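Local coordinates for protein pyridine nucleotide-disulphide oxidoreductase dimerisation region (Escherichia coli BL21, PDB 6KYY) that probably protects the bacterium against reactive chlorine stress, as an FAD-dependent member of the pyridine nucleotide-disulfide oxidoreductase family that also binds copper, at residues Q12-G17 with H112-H117; A106-N111 with D292-M297; I130-G135 with A264-E269; A280-V283 with T289-D292. All coordinates share one frame; numbering follows the deposited sequence.

Contact 1 of 4, residues Q12-G17 with H112-H117; sequences QAVIIG and HSLRVH. With FAD (flavin-adenine dinucleotide), chain N.
Leu114 places its forked end against the side chains of Val14 and Ile16, two residues that point from strand 10-16 to the same side. The two methyls of the leucine divide the work. CD1 meets CD1 of Ile16 at 3.8 Å, the two side chains crossing at a slant, while Leu114 CD2 lies more loosely against CG1 of Val14, at 4.3 Å. Contact is therefore purely apolar and confined to branch ends; the backbones stay well apart, with the CA atoms of Val14 and Leu114 9.2 Å from each other.

Ile16 shows how one branched residue can serve two neighbours. Its CG1 arm stands beside the backbone N (chi1 -53°) and runs out almost fully extended (chi2 167°), which carries CD1 to the leucine. CG2, anti to the backbone N, is left to stand over a face of the FAD adenine, 3.9 Å from N1A. One residue on, Gly17 brings its CA within 3.3 Å of ribose O4B of FAD, a close approach made possible by the missing side chain. Gly17 is the first glycine of a GxGxxG sequence, consistent with the dinucleotide-binding turn of Rossmann-type folds.

All three touching side chains are buried. Strand 10-16 runs parallel to strands 36-40 and 130-132, and Ile130 of the latter touches both Ile16 and Leu114. Strand 113-116 pairs antiparallel with strand 123-127, itself a parallel neighbour of strand 10-16, and Phe108 in the preceding loop covers Leu114 as well.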
# COMPACT_ATOMS: atom_id res chain seq x y z
N GLN B 12 -10.36 38.16 11.99
CA GLN B 12 -10.86 38.04 10.63
C GLN B 12 -11.46 36.67 10.38
O GLN B 12 -12.36 36.53 9.55
CB GLN B 12 -9.74 38.32 9.62
CG GLN B 12 -9.21 39.75 9.66
CD GLN B 12 -7.84 39.88 9.04
OE1 GLN B 12 -6.85 39.37 9.57
NE2 GLN B 12 -7.77 40.56 7.90
N ALA B 13 -10.99 35.65 11.10
CA ALA B 13 -11.52 34.30 11.00
C ALA B 13 -11.49 33.66 12.38
O ALA B 13 -10.47 33.74 13.08
CB ALA B 13 -10.71 33.46 10.01
N VAL B 14 -12.60 33.04 12.77
CA VAL B 14 -12.69 32.29 14.01
C VAL B 14 -13.15 30.88 13.67
O VAL B 14 -14.22 30.70 13.08
CB VAL B 14 -13.66 32.94 15.02
CG1 VAL B 14 -13.67 32.16 16.32
CG2 VAL B 14 -13.26 34.39 15.27
N ILE B 15 -12.34 29.89 14.02
CA ILE B 15 -12.64 28.49 13.78
C ILE B 15 -13.03 27.84 15.10
O ILE B 15 -12.42 28.10 16.14
CB ILE B 15 -11.45 27.76 13.13
CG1 ILE B 15 -11.15 28.37 11.75
CG2 ILE B 15 -11.72 26.27 13.00
CD1 ILE B 15 -9.68 28.51 11.45
N ILE B 16 -14.07 27.00 15.06
CA ILE B 16 -14.59 26.36 16.26
C ILE B 16 -14.28 24.87 16.23
O ILE B 16 -15.04 24.08 15.66
CB ILE B 16 -16.10 26.60 16.41
CG1 ILE B 16 -16.40 28.10 16.32
CG2 ILE B 16 -16.61 26.03 17.72
CD1 ILE B 16 -17.87 28.41 16.14
N GLY B 17 -13.17 24.47 16.84
CA GLY B 17 -12.77 23.08 16.87
C GLY B 17 -11.46 22.82 16.17
O GLY B 17 -11.13 23.48 15.18
N HIS B 112 -21.97 36.98 15.18
CA HIS B 112 -20.66 37.62 15.17
C HIS B 112 -19.80 37.29 16.38
O HIS B 112 -18.57 37.39 16.29
CB HIS B 112 -20.79 39.15 15.09
CG HIS B 112 -21.67 39.63 13.98
ND1 HIS B 112 -21.17 40.02 12.75
CD2 HIS B 112 -23.01 39.80 13.91
CE1 HIS B 112 -22.17 40.41 11.98
NE2 HIS B 112 -23.29 40.29 12.66
N SER B 113 -20.40 36.91 17.51
CA SER B 113 -19.67 36.73 18.76
C SER B 113 -19.89 35.33 19.32
O SER B 113 -20.94 34.71 19.12
CB SER B 113 -20.09 37.77 19.81
OG SER B 113 -20.11 39.07 19.25
N LEU B 114 -18.88 34.84 20.03
CA LEU B 114 -18.90 33.53 20.67
C LEU B 114 -18.74 33.69 22.17
O LEU B 114 -18.16 34.67 22.65
CB LEU B 114 -17.78 32.61 20.13
CG LEU B 114 -17.81 32.03 18.71
CD1 LEU B 114 -19.07 31.21 18.47
CD2 LEU B 114 -17.64 33.11 17.65
N ARG B 115 -19.25 32.71 22.91
CA ARG B 115 -19.01 32.61 24.35
C ARG B 115 -18.20 31.34 24.59
O ARG B 115 -18.74 30.23 24.50
CB ARG B 115 -20.32 32.57 25.14
CG ARG B 115 -20.12 32.65 26.65
CD ARG B 115 -21.39 32.29 27.41
NE ARG B 115 -22.60 32.76 26.74
CZ ARG B 115 -23.24 33.87 27.06
NH1 ARG B 115 -24.34 34.22 26.39
NH2 ARG B 115 -22.80 34.64 28.04
N VAL B 116 -16.92 31.50 24.89
CA VAL B 116 -16.07 30.37 25.23
C VAL B 116 -16.20 30.10 26.72
O VAL B 116 -16.23 31.03 27.53
CB VAL B 116 -14.61 30.60 24.79
CG1 VAL B 116 -14.57 31.19 23.39
CG2 VAL B 116 -13.86 31.49 25.77
N HIS B 117 -16.32 28.83 27.07
CA HIS B 117 -16.56 28.41 28.45
C HIS B 117 -15.28 27.79 29.00
O HIS B 117 -14.96 26.64 28.70
CB HIS B 117 -17.72 27.42 28.53
CG HIS B 117 -19.07 28.06 28.35
ND1 HIS B 117 -19.70 28.13 27.12
CD2 HIS B 117 -19.91 28.64 29.24
CE1 HIS B 117 -20.87 28.74 27.27
NE2 HIS B 117 -21.02 29.05 28.54
PA FAD N . -13.13 16.68 14.40
O1A FAD N . -14.20 15.79 14.91
O2A FAD N . -11.84 15.98 13.96
O5B FAD N . -12.79 17.80 15.44
C5B FAD N . -13.71 18.15 16.49
C4B FAD N . -13.00 19.02 17.49
O4B FAD N . -13.85 20.13 17.87
C3B FAD N . -12.59 18.32 18.79
O3B FAD N . -11.26 18.67 19.15
C2B FAD N . -13.61 18.84 19.81
O2B FAD N . -13.08 18.89 21.12
C1B FAD N . -13.87 20.25 19.27
N9A FAD N . -15.15 20.82 19.67
C8A FAD N . -16.38 20.23 19.62
N7A FAD N . -17.36 20.98 20.05
C5A FAD N . -16.73 22.16 20.41
C6A FAD N . -17.22 23.38 20.94
N6A FAD N . -18.50 23.61 21.21
N1A FAD N . -16.32 24.35 21.19
C2A FAD N . -15.03 24.13 20.92
N3A FAD N . -14.46 23.03 20.42
C4A FAD N . -15.37 22.08 20.19
N1 FAD N . -12.07 8.80 9.10
C2 FAD N . -11.36 8.34 8.03
O2 FAD N . -11.21 9.02 7.01
N3 FAD N . -10.78 7.09 8.09
C4 FAD N . -10.86 6.19 9.14
O4 FAD N . -10.29 5.11 9.07
C4X FAD N . -11.62 6.69 10.27
N5 FAD N . -11.72 5.93 11.32
C5X FAD N . -12.45 6.41 12.40
C6 FAD N . -12.58 5.60 13.53
C7 FAD N . -13.30 6.03 14.64
C7M FAD N . -13.42 5.13 15.84
C8 FAD N . -13.90 7.30 14.62
C8M FAD N . -14.68 7.80 15.81
C9 FAD N . -13.77 8.11 13.50
C9A FAD N . -13.05 7.68 12.39
N10 FAD N . -12.90 8.48 11.24
C10 FAD N . -12.19 8.01 10.16
C1' FAD N . -13.51 9.81 11.16
C2' FAD N . -12.57 10.93 11.59
O2' FAD N . -12.23 10.79 12.97
C3' FAD N . -13.27 12.28 11.39
O3' FAD N . -14.16 12.17 10.28
C4' FAD N . -12.32 13.45 11.15
O4' FAD N . -11.61 13.73 12.36
C5' FAD N . -13.04 14.69 10.67
O5' FAD N . -13.54 15.43 11.80
P FAD N . -13.89 16.96 11.69
O1P FAD N . -12.88 17.66 10.77
O2P FAD N . -15.31 17.14 11.30
O3P FAD N . -13.66 17.52 13.16

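Contact 2 of 4, residues A106-N111 with D292-M297; sequences AEFINN and DNIWAM. With FAD (flavin-adenine dinucleotide), chain N.
The apolar part of this contact is one methyl against one ring: CD1 of Ile294 reaches CE1 of Phe108 at 3.9 Å, with CZ of the ring nearly as close. The two side chains come from opposite directions, the phenylalanine from the loop 106-111 and the isoleucine from strand 294-296. CG1 of Ile294 lies anti to the carbonyl carbon (chi1 -69°), and the following bend at chi2 (-76°) turns CD1 toward the loop, where it also lies 4.1 Å from the carbonyl O of Asn111. Both Phe108 and Ile294 are buried and also rest on Ile130.

Polar groups approach each other at the outer end, but loosely. ND2 of Asn111 stops 4.3 Å from OD1 of Asp292, too far for a hydrogen bond, and a copper ion lies about 4 Å from the asparagine side chain.

Hydrogen bonds to the cofactor come from the start of the loop. Ala106 N donates to N1A of FAD over 3.1 Å, nearly straight at 162°, and FAD N6A returns a weak bond to Ala106 O. The adenine's N1A and N6A are thus both met by the backbone of one residue.

Strand 294-296 runs parallel to 130-132 and leads to Asp299, whose N is hydrogen-bonded to FAD. A loop that holds adenine while packing on this strand fits the FAD-binding Rossmann-type domain of the disulfide reductase family.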
# COMPACT_ATOMS: atom_id res chain seq x y z
N ALA B 106 -16.93 26.66 23.11
CA ALA B 106 -17.53 27.78 22.41
C ALA B 106 -19.04 27.66 22.34
O ALA B 106 -19.60 26.56 22.28
CB ALA B 106 -16.95 27.89 20.99
N GLU B 107 -19.71 28.81 22.34
CA GLU B 107 -21.16 28.88 22.31
C GLU B 107 -21.56 30.16 21.58
O GLU B 107 -20.99 31.22 21.85
CB GLU B 107 -21.75 28.85 23.72
CG GLU B 107 -23.27 28.88 23.78
CD GLU B 107 -23.79 29.32 25.14
OE1 GLU B 107 -23.85 30.55 25.38
OE2 GLU B 107 -24.13 28.45 25.96
N PHE B 108 -22.53 30.05 20.67
CA PHE B 108 -22.94 31.18 19.85
C PHE B 108 -23.80 32.13 20.69
O PHE B 108 -24.90 31.77 21.11
CB PHE B 108 -23.70 30.70 18.62
CG PHE B 108 -22.83 30.44 17.43
CD1 PHE B 108 -22.22 31.48 16.75
CD2 PHE B 108 -22.64 29.15 16.97
CE1 PHE B 108 -21.42 31.24 15.65
CE2 PHE B 108 -21.84 28.90 15.86
CZ PHE B 108 -21.23 29.95 15.21
N ILE B 109 -23.29 33.34 20.92
CA ILE B 109 -24.14 34.42 21.41
C ILE B 109 -24.90 35.04 20.25
O ILE B 109 -26.10 35.32 20.35
CB ILE B 109 -23.31 35.47 22.16
CG1 ILE B 109 -22.81 34.93 23.50
CG2 ILE B 109 -24.11 36.75 22.36
CD1 ILE B 109 -21.67 35.74 24.08
N ASN B 110 -24.22 35.25 19.13
CA ASN B 110 -24.76 35.96 17.98
C ASN B 110 -24.28 35.24 16.72
O ASN B 110 -23.80 34.11 16.77
CB ASN B 110 -24.31 37.42 18.00
CG ASN B 110 -25.46 38.37 18.22
OD1 ASN B 110 -26.57 37.94 18.53
ND2 ASN B 110 -25.21 39.66 18.06
N ASN B 111 -24.41 35.92 15.59
CA ASN B 111 -23.74 35.50 14.37
C ASN B 111 -22.39 36.19 14.19
O ASN B 111 -21.74 35.99 13.17
CB ASN B 111 -24.63 35.76 13.15
CG ASN B 111 -24.84 37.23 12.87
OD1 ASN B 111 -25.51 37.94 13.64
ND2 ASN B 111 -24.28 37.71 11.77
N ASP B 292 -24.94 34.34 7.05
CA ASP B 292 -23.85 34.85 6.23
C ASP B 292 -22.57 34.96 7.04
O ASP B 292 -22.59 35.25 8.25
CB ASP B 292 -24.22 36.20 5.62
CG ASP B 292 -25.06 37.06 6.54
OD1 ASP B 292 -25.29 36.65 7.69
OD2 ASP B 292 -25.49 38.15 6.10
N ASN B 293 -21.44 34.73 6.37
CA ASN B 293 -20.10 34.74 6.95
C ASN B 293 -19.90 33.65 7.99
O ASN B 293 -18.99 33.73 8.82
CB ASN B 293 -19.77 36.11 7.55
CG ASN B 293 -19.69 37.20 6.51
OD1 ASN B 293 -18.79 37.21 5.67
ND2 ASN B 293 -20.64 38.13 6.55
N ILE B 294 -20.73 32.61 7.97
CA ILE B 294 -20.57 31.44 8.83
C ILE B 294 -20.48 30.21 7.95
O ILE B 294 -21.37 29.95 7.13
CB ILE B 294 -21.72 31.30 9.84
CG1 ILE B 294 -21.67 32.43 10.88
CG2 ILE B 294 -21.69 29.92 10.49
CD1 ILE B 294 -20.60 32.25 11.93
N TRP B 295 -19.39 29.46 8.10
CA TRP B 295 -19.17 28.22 7.37
C TRP B 295 -19.27 27.03 8.31
O TRP B 295 -19.16 27.16 9.53
CB TRP B 295 -17.80 28.21 6.69
CG TRP B 295 -17.68 29.08 5.47
CD1 TRP B 295 -17.68 28.67 4.17
CD2 TRP B 295 -17.53 30.50 5.45
NE1 TRP B 295 -17.55 29.75 3.34
CE2 TRP B 295 -17.45 30.89 4.09
CE3 TRP B 295 -17.46 31.49 6.44
CZ2 TRP B 295 -17.30 32.22 3.70
CZ3 TRP B 295 -17.31 32.81 6.05
CH2 TRP B 295 -17.23 33.16 4.69
N ALA B 296 -19.48 25.85 7.72
CA ALA B 296 -19.45 24.59 8.45
C ALA B 296 -18.63 23.60 7.66
O ALA B 296 -18.79 23.47 6.44
CB ALA B 296 -20.86 24.05 8.70
N MET B 297 -17.73 22.89 8.35
CA MET B 297 -16.85 21.93 7.71
C MET B 297 -16.80 20.66 8.55
O MET B 297 -16.88 20.70 9.78
CB MET B 297 -15.43 22.49 7.55
CG MET B 297 -15.30 23.60 6.53
SD MET B 297 -13.80 24.57 6.77
CE MET B 297 -13.91 24.92 8.52
PA FAD N . -13.13 16.68 14.40
O1A FAD N . -14.20 15.79 14.91
O2A FAD N . -11.84 15.98 13.96
O5B FAD N . -12.79 17.80 15.44
C5B FAD N . -13.71 18.15 16.49
C4B FAD N . -13.00 19.02 17.49
O4B FAD N . -13.85 20.13 17.87
C3B FAD N . -12.59 18.32 18.79
O3B FAD N . -11.26 18.67 19.15
C2B FAD N . -13.61 18.84 19.81
O2B FAD N . -13.08 18.89 21.12
C1B FAD N . -13.87 20.25 19.27
N9A FAD N . -15.15 20.82 19.67
C8A FAD N . -16.38 20.23 19.62
N7A FAD N . -17.36 20.98 20.05
C5A FAD N . -16.73 22.16 20.41
C6A FAD N . -17.22 23.38 20.94
N6A FAD N . -18.50 23.61 21.21
N1A FAD N . -16.32 24.35 21.19
C2A FAD N . -15.03 24.13 20.92
N3A FAD N . -14.46 23.03 20.42
C4A FAD N . -15.37 22.08 20.19
N1 FAD N . -12.07 8.80 9.10
C2 FAD N . -11.36 8.34 8.03
O2 FAD N . -11.21 9.02 7.01
N3 FAD N . -10.78 7.09 8.09
C4 FAD N . -10.86 6.19 9.14
O4 FAD N . -10.29 5.11 9.07
C4X FAD N . -11.62 6.69 10.27
N5 FAD N . -11.72 5.93 11.32
C5X FAD N . -12.45 6.41 12.40
C6 FAD N . -12.58 5.60 13.53
C7 FAD N . -13.30 6.03 14.64
C7M FAD N . -13.42 5.13 15.84
C8 FAD N . -13.90 7.30 14.62
C8M FAD N . -14.68 7.80 15.81
C9 FAD N . -13.77 8.11 13.50
C9A FAD N . -13.05 7.68 12.39
N10 FAD N . -12.90 8.48 11.24
C10 FAD N . -12.19 8.01 10.16
C1' FAD N . -13.51 9.81 11.16
C2' FAD N . -12.57 10.93 11.59
O2' FAD N . -12.23 10.79 12.97
C3' FAD N . -13.27 12.28 11.39
O3' FAD N . -14.16 12.17 10.28
C4' FAD N . -12.32 13.45 11.15
O4' FAD N . -11.61 13.73 12.36
C5' FAD N . -13.04 14.69 10.67
O5' FAD N . -13.54 15.43 11.80
P FAD N . -13.89 16.96 11.69
O1P FAD N . -12.88 17.66 10.77
O2P FAD N . -15.31 17.14 11.30
O3P FAD N . -13.66 17.52 13.16

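Contact 3 of 4, residues I130-G135 with A264-E269; sequences IFINTG and ASLHPE. With CU (copper (II) ion), chain P; FAD (flavin-adenine dinucleotide), chain N.
Ile132 opens the contact by laying CG2 against CD1 of Leu266, 3.7 Å away and at a slant. Its CG2 is anti to the backbone N, while the extended CG1 arm (chi2 -170°) brings its own CD1 alongside the same leucine methyl, so that CD1 of Leu266 rests on two branches of one isoleucine.

Asn133 leaves the strand on the side away from the leucine, its amide end reaching the cofactor. Its ND2 makes a weak bond of 3.4 Å to O1P of the FAD pyrophosphate and another hydrogen bond to Met297 O, while OD1 accepts from Gly22 N. These partners fix the flip of the amide.

Thr134 turns back to the leucine, and here the two side chains meet tip to tip, Thr134 CG2 lying 3.7 Å from Leu266 CD1. The same methyl sits above the adenine plane, 3.5 Å from N7A of FAD, so it touches both leucine and cofactor. The hydroxyl OG1 is hydrogen-bonded to Ala262 O. Gly135, at positive phi, brings its bare CA to 3.4 Å from O1A of FAD.

In the facing loop, the carbonyl O of Ala264 lies over one face of the His267 ring, and NE2 of that ring binds a copper ion at 2.5 Å, although the detailed coordination is doubtful at this resolution.

The Asn-Thr-Gly sequence just after strand 130-132 is consistent with the ATG-type motif of this family, where a strand end meets the dinucleotide.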
# COMPACT_ATOMS: atom_id res chain seq x y z
N ILE B 130 -16.74 33.14 10.60
CA ILE B 130 -16.68 32.06 11.58
C ILE B 130 -16.89 30.74 10.86
O ILE B 130 -17.75 30.64 9.97
CB ILE B 130 -17.72 32.25 12.71
CG1 ILE B 130 -17.66 33.68 13.26
CG2 ILE B 130 -17.48 31.25 13.82
CD1 ILE B 130 -18.73 34.00 14.27
N PHE B 131 -16.11 29.73 11.24
CA PHE B 131 -16.10 28.44 10.56
C PHE B 131 -16.38 27.35 11.59
O PHE B 131 -15.57 27.13 12.50
CB PHE B 131 -14.76 28.20 9.86
CG PHE B 131 -14.35 29.33 8.95
CD1 PHE B 131 -13.68 30.44 9.46
CD2 PHE B 131 -14.63 29.29 7.60
CE1 PHE B 131 -13.30 31.47 8.63
CE2 PHE B 131 -14.25 30.33 6.76
CZ PHE B 131 -13.58 31.42 7.28
N ILE B 132 -17.51 26.67 11.45
CA ILE B 132 -17.91 25.62 12.38
C ILE B 132 -17.20 24.32 12.01
O ILE B 132 -17.31 23.85 10.87
CB ILE B 132 -19.43 25.44 12.38
CG1 ILE B 132 -20.12 26.70 12.91
CG2 ILE B 132 -19.82 24.22 13.21
CD1 ILE B 132 -21.60 26.53 13.19
N ASN B 133 -16.47 23.75 12.96
CA ASN B 133 -15.67 22.55 12.74
C ASN B 133 -15.68 21.66 13.97
O ASN B 133 -14.65 21.14 14.40
CB ASN B 133 -14.23 22.92 12.36
CG ASN B 133 -13.47 21.76 11.75
OD1 ASN B 133 -12.24 21.77 11.72
ND2 ASN B 133 -14.19 20.76 11.26
N THR B 134 -16.86 21.45 14.56
CA THR B 134 -16.97 20.76 15.83
C THR B 134 -17.03 19.24 15.70
O THR B 134 -16.89 18.54 16.71
CB THR B 134 -18.21 21.23 16.60
OG1 THR B 134 -19.37 21.15 15.75
CG2 THR B 134 -18.03 22.67 17.06
N GLY B 135 -17.23 18.71 14.49
CA GLY B 135 -17.23 17.27 14.34
C GLY B 135 -18.50 16.63 14.88
O GLY B 135 -19.56 17.25 14.97
N ALA B 264 -25.74 20.69 19.65
CA ALA B 264 -26.63 21.17 20.69
C ALA B 264 -25.92 22.15 21.62
O ALA B 264 -26.45 23.22 21.94
CB ALA B 264 -27.20 19.99 21.48
N SER B 265 -24.71 21.80 22.07
CA SER B 265 -23.96 22.69 22.95
C SER B 265 -23.38 23.89 22.22
O SER B 265 -22.91 24.82 22.88
CB SER B 265 -22.85 21.91 23.65
OG SER B 265 -22.31 20.91 22.81
N LEU B 266 -23.38 23.89 20.89
CA LEU B 266 -22.98 25.07 20.14
C LEU B 266 -24.06 26.13 20.13
O LEU B 266 -23.76 27.33 19.99
CB LEU B 266 -22.61 24.69 18.70
CG LEU B 266 -21.19 24.95 18.19
CD1 LEU B 266 -21.13 24.74 16.68
CD2 LEU B 266 -20.72 26.34 18.56
N HIS B 267 -25.33 25.72 20.29
CA HIS B 267 -26.50 26.58 20.21
C HIS B 267 -26.50 27.38 18.91
O HIS B 267 -26.35 28.60 18.93
CB HIS B 267 -26.56 27.53 21.41
CG HIS B 267 -26.78 26.84 22.72
ND1 HIS B 267 -25.79 26.70 23.67
CD2 HIS B 267 -27.88 26.24 23.24
CE1 HIS B 267 -26.27 26.05 24.72
NE2 HIS B 267 -27.54 25.76 24.48
N PRO B 268 -26.66 26.72 17.76
CA PRO B 268 -26.60 27.45 16.49
C PRO B 268 -27.85 28.27 16.21
O PRO B 268 -27.81 29.13 15.32
CB PRO B 268 -26.43 26.33 15.44
CG PRO B 268 -26.39 25.03 16.21
CD PRO B 268 -26.97 25.29 17.56
N GLU B 269 -28.94 28.03 16.95
CA GLU B 269 -30.17 28.78 16.72
C GLU B 269 -29.98 30.27 16.95
O GLU B 269 -30.61 31.09 16.26
CB GLU B 269 -31.27 28.24 17.64
CG GLU B 269 -30.88 28.17 19.12
CD GLU B 269 -30.21 26.86 19.49
OE1 GLU B 269 -29.80 26.72 20.66
OE2 GLU B 269 -30.09 25.98 18.62
CU CU P . -26.28 24.66 26.28
PA FAD N . -13.13 16.68 14.40
O1A FAD N . -14.20 15.79 14.91
O2A FAD N . -11.84 15.98 13.96
O5B FAD N . -12.79 17.80 15.44
C5B FAD N . -13.71 18.15 16.49
C4B FAD N . -13.00 19.02 17.49
O4B FAD N . -13.85 20.13 17.87
C3B FAD N . -12.59 18.32 18.79
O3B FAD N . -11.26 18.67 19.15
C2B FAD N . -13.61 18.84 19.81
O2B FAD N . -13.08 18.89 21.12
C1B FAD N . -13.87 20.25 19.27
N9A FAD N . -15.15 20.82 19.67
C8A FAD N . -16.38 20.23 19.62
N7A FAD N . -17.36 20.98 20.05
C5A FAD N . -16.73 22.16 20.41
C6A FAD N . -17.22 23.38 20.94
N6A FAD N . -18.50 23.61 21.21
N1A FAD N . -16.32 24.35 21.19
C2A FAD N . -15.03 24.13 20.92
N3A FAD N . -14.46 23.03 20.42
C4A FAD N . -15.37 22.08 20.19
N1 FAD N . -12.07 8.80 9.10
C2 FAD N . -11.36 8.34 8.03
O2 FAD N . -11.21 9.02 7.01
N3 FAD N . -10.78 7.09 8.09
C4 FAD N . -10.86 6.19 9.14
O4 FAD N . -10.29 5.11 9.07
C4X FAD N . -11.62 6.69 10.27
N5 FAD N . -11.72 5.93 11.32
C5X FAD N . -12.45 6.41 12.40
C6 FAD N . -12.58 5.60 13.53
C7 FAD N . -13.30 6.03 14.64
C7M FAD N . -13.42 5.13 15.84
C8 FAD N . -13.90 7.30 14.62
C8M FAD N . -14.68 7.80 15.81
C9 FAD N . -13.77 8.11 13.50
C9A FAD N . -13.05 7.68 12.39
N10 FAD N . -12.90 8.48 11.24
C10 FAD N . -12.19 8.01 10.16
C1' FAD N . -13.51 9.81 11.16
C2' FAD N . -12.57 10.93 11.59
O2' FAD N . -12.23 10.79 12.97
C3' FAD N . -13.27 12.28 11.39
O3' FAD N . -14.16 12.17 10.28
C4' FAD N . -12.32 13.45 11.15
O4' FAD N . -11.61 13.73 12.36
C5' FAD N . -13.04 14.69 10.67
O5' FAD N . -13.54 15.43 11.80
P FAD N . -13.89 16.96 11.69
O1P FAD N . -12.88 17.66 10.77
O2P FAD N . -15.31 17.14 11.30
O3P FAD N . -13.66 17.52 13.16

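Contact 4 of 4, residues A280-V283 with T289-D292; sequences ATVV and TTAD
Between Val282 and Thr289 the flat group that matters is a peptide, for neither a ring nor a side-chain amide takes part. The carbonyl O of Val282 is approached by two groups of one threonine. The CA of Thr289 directs its hydrogen at this oxygen in a nearly straight CA-H...O contact, 3.4 Å long and 164° at the hydrogen. From the same residue OG1 donates a weak hydrogen bond to Val282 O, also 3.4 Å. With chi1 at -153° the hydroxyl lies roughly anti to the backbone N and beside the carbonyl carbon, and this swings it over to the Val282 side. Both contacts on this oxygen are weak.

The remaining contact is apolar. CG2 of Val282 meets CG2 of Thr290 at 3.7 Å, the two side chains crossing. For Thr290 this leaves methyl and hydroxyl with separate tasks, since its OG1 is hydrogen-bonded to Gly272 O and Ala274 N. CG1 of Val283 lies more loosely, 4.3 Å from Thr289 N, where the two chains come nearest, the CA atoms being 4.6 Å apart.

Neither segment is a regular strand. Thr281 is tied to Val300 through its hydroxyl and its backbone, and Thr289 and Thr281 touch Ile294 and Ala296 in turn. Thr289 and the run from Ile294 to Asp299, whose N is hydrogen-bonded to FAD, fit the family's conserved threonine followed by a hydrophobic strand and Gly-Asp, with the loop 280-283 packed beside its entry.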
# COMPACT_ATOMS: atom_id res chain seq x y z
N ALA B 280 -27.39 18.12 12.34
CA ALA B 280 -26.37 18.60 11.42
C ALA B 280 -26.68 20.01 10.93
O ALA B 280 -27.84 20.40 10.78
CB ALA B 280 -26.25 17.66 10.22
N THR B 281 -25.62 20.76 10.67
CA THR B 281 -25.75 22.09 10.08
C THR B 281 -25.95 21.96 8.57
O THR B 281 -25.20 21.25 7.89
CB THR B 281 -24.50 22.92 10.37
OG1 THR B 281 -23.39 22.38 9.65
CG2 THR B 281 -24.18 22.89 11.86
N VAL B 282 -26.96 22.65 8.05
CA VAL B 282 -27.24 22.63 6.62
C VAL B 282 -26.27 23.56 5.91
O VAL B 282 -25.93 24.64 6.41
CB VAL B 282 -28.71 22.99 6.35
CG1 VAL B 282 -29.63 22.20 7.27
CG2 VAL B 282 -28.96 24.48 6.51
N VAL B 283 -25.79 23.14 4.74
CA VAL B 283 -24.71 23.83 4.05
C VAL B 283 -24.94 23.80 2.54
O VAL B 283 -25.67 22.97 2.01
CB VAL B 283 -23.33 23.22 4.38
CG1 VAL B 283 -22.81 23.75 5.70
CG2 VAL B 283 -23.42 21.70 4.40
N THR B 289 -23.49 27.97 5.59
CA THR B 289 -24.66 27.81 6.43
C THR B 289 -25.68 28.90 6.11
O THR B 289 -25.42 29.82 5.34
CB THR B 289 -24.26 27.83 7.91
OG1 THR B 289 -25.22 27.09 8.67
CG2 THR B 289 -24.20 29.26 8.43
N THR B 290 -26.86 28.78 6.72
CA THR B 290 -27.94 29.73 6.44
C THR B 290 -27.61 31.15 6.91
O THR B 290 -28.25 32.10 6.45
CB THR B 290 -29.24 29.26 7.10
OG1 THR B 290 -28.99 28.92 8.47
CG2 THR B 290 -29.80 28.05 6.36
N ALA B 291 -26.63 31.31 7.79
CA ALA B 291 -26.18 32.62 8.24
C ALA B 291 -24.97 33.06 7.42
O ALA B 291 -24.09 32.25 7.12
CB ALA B 291 -25.82 32.60 9.72
N ASP B 292 -24.94 34.34 7.05
CA ASP B 292 -23.85 34.85 6.23
C ASP B 292 -22.57 34.96 7.04
O ASP B 292 -22.59 35.25 8.25
CB ASP B 292 -24.22 36.20 5.62
CG ASP B 292 -25.06 37.06 6.54
OD1 ASP B 292 -25.29 36.65 7.69
OD2 ASP B 292 -25.49 38.15 6.10

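How the contacts relate
The four contacts lie within one FAD-binding domain and on the same side of the chain's centre. Contacts 2 and 3 have centres about 6 Å apart, contacts 1 and 2 about 7 Å, whereas contacts 1 and 4 are about 16 Å apart and do not touch. Strand 130-132, part of contact 3, runs between strands 10-16 and 294-296, which belong to contacts 1 and 2. Along the chain, contacts 1 and 2 cross, contact 3 is nested inside contact 2, and contacts 2 and 4 share Asp292. Segments distant in sequence thereby converge on one cofactor: contacts 1, 2 and 3 each touch FAD, whereas contact 4 lies in the loop leading into strand 294-296.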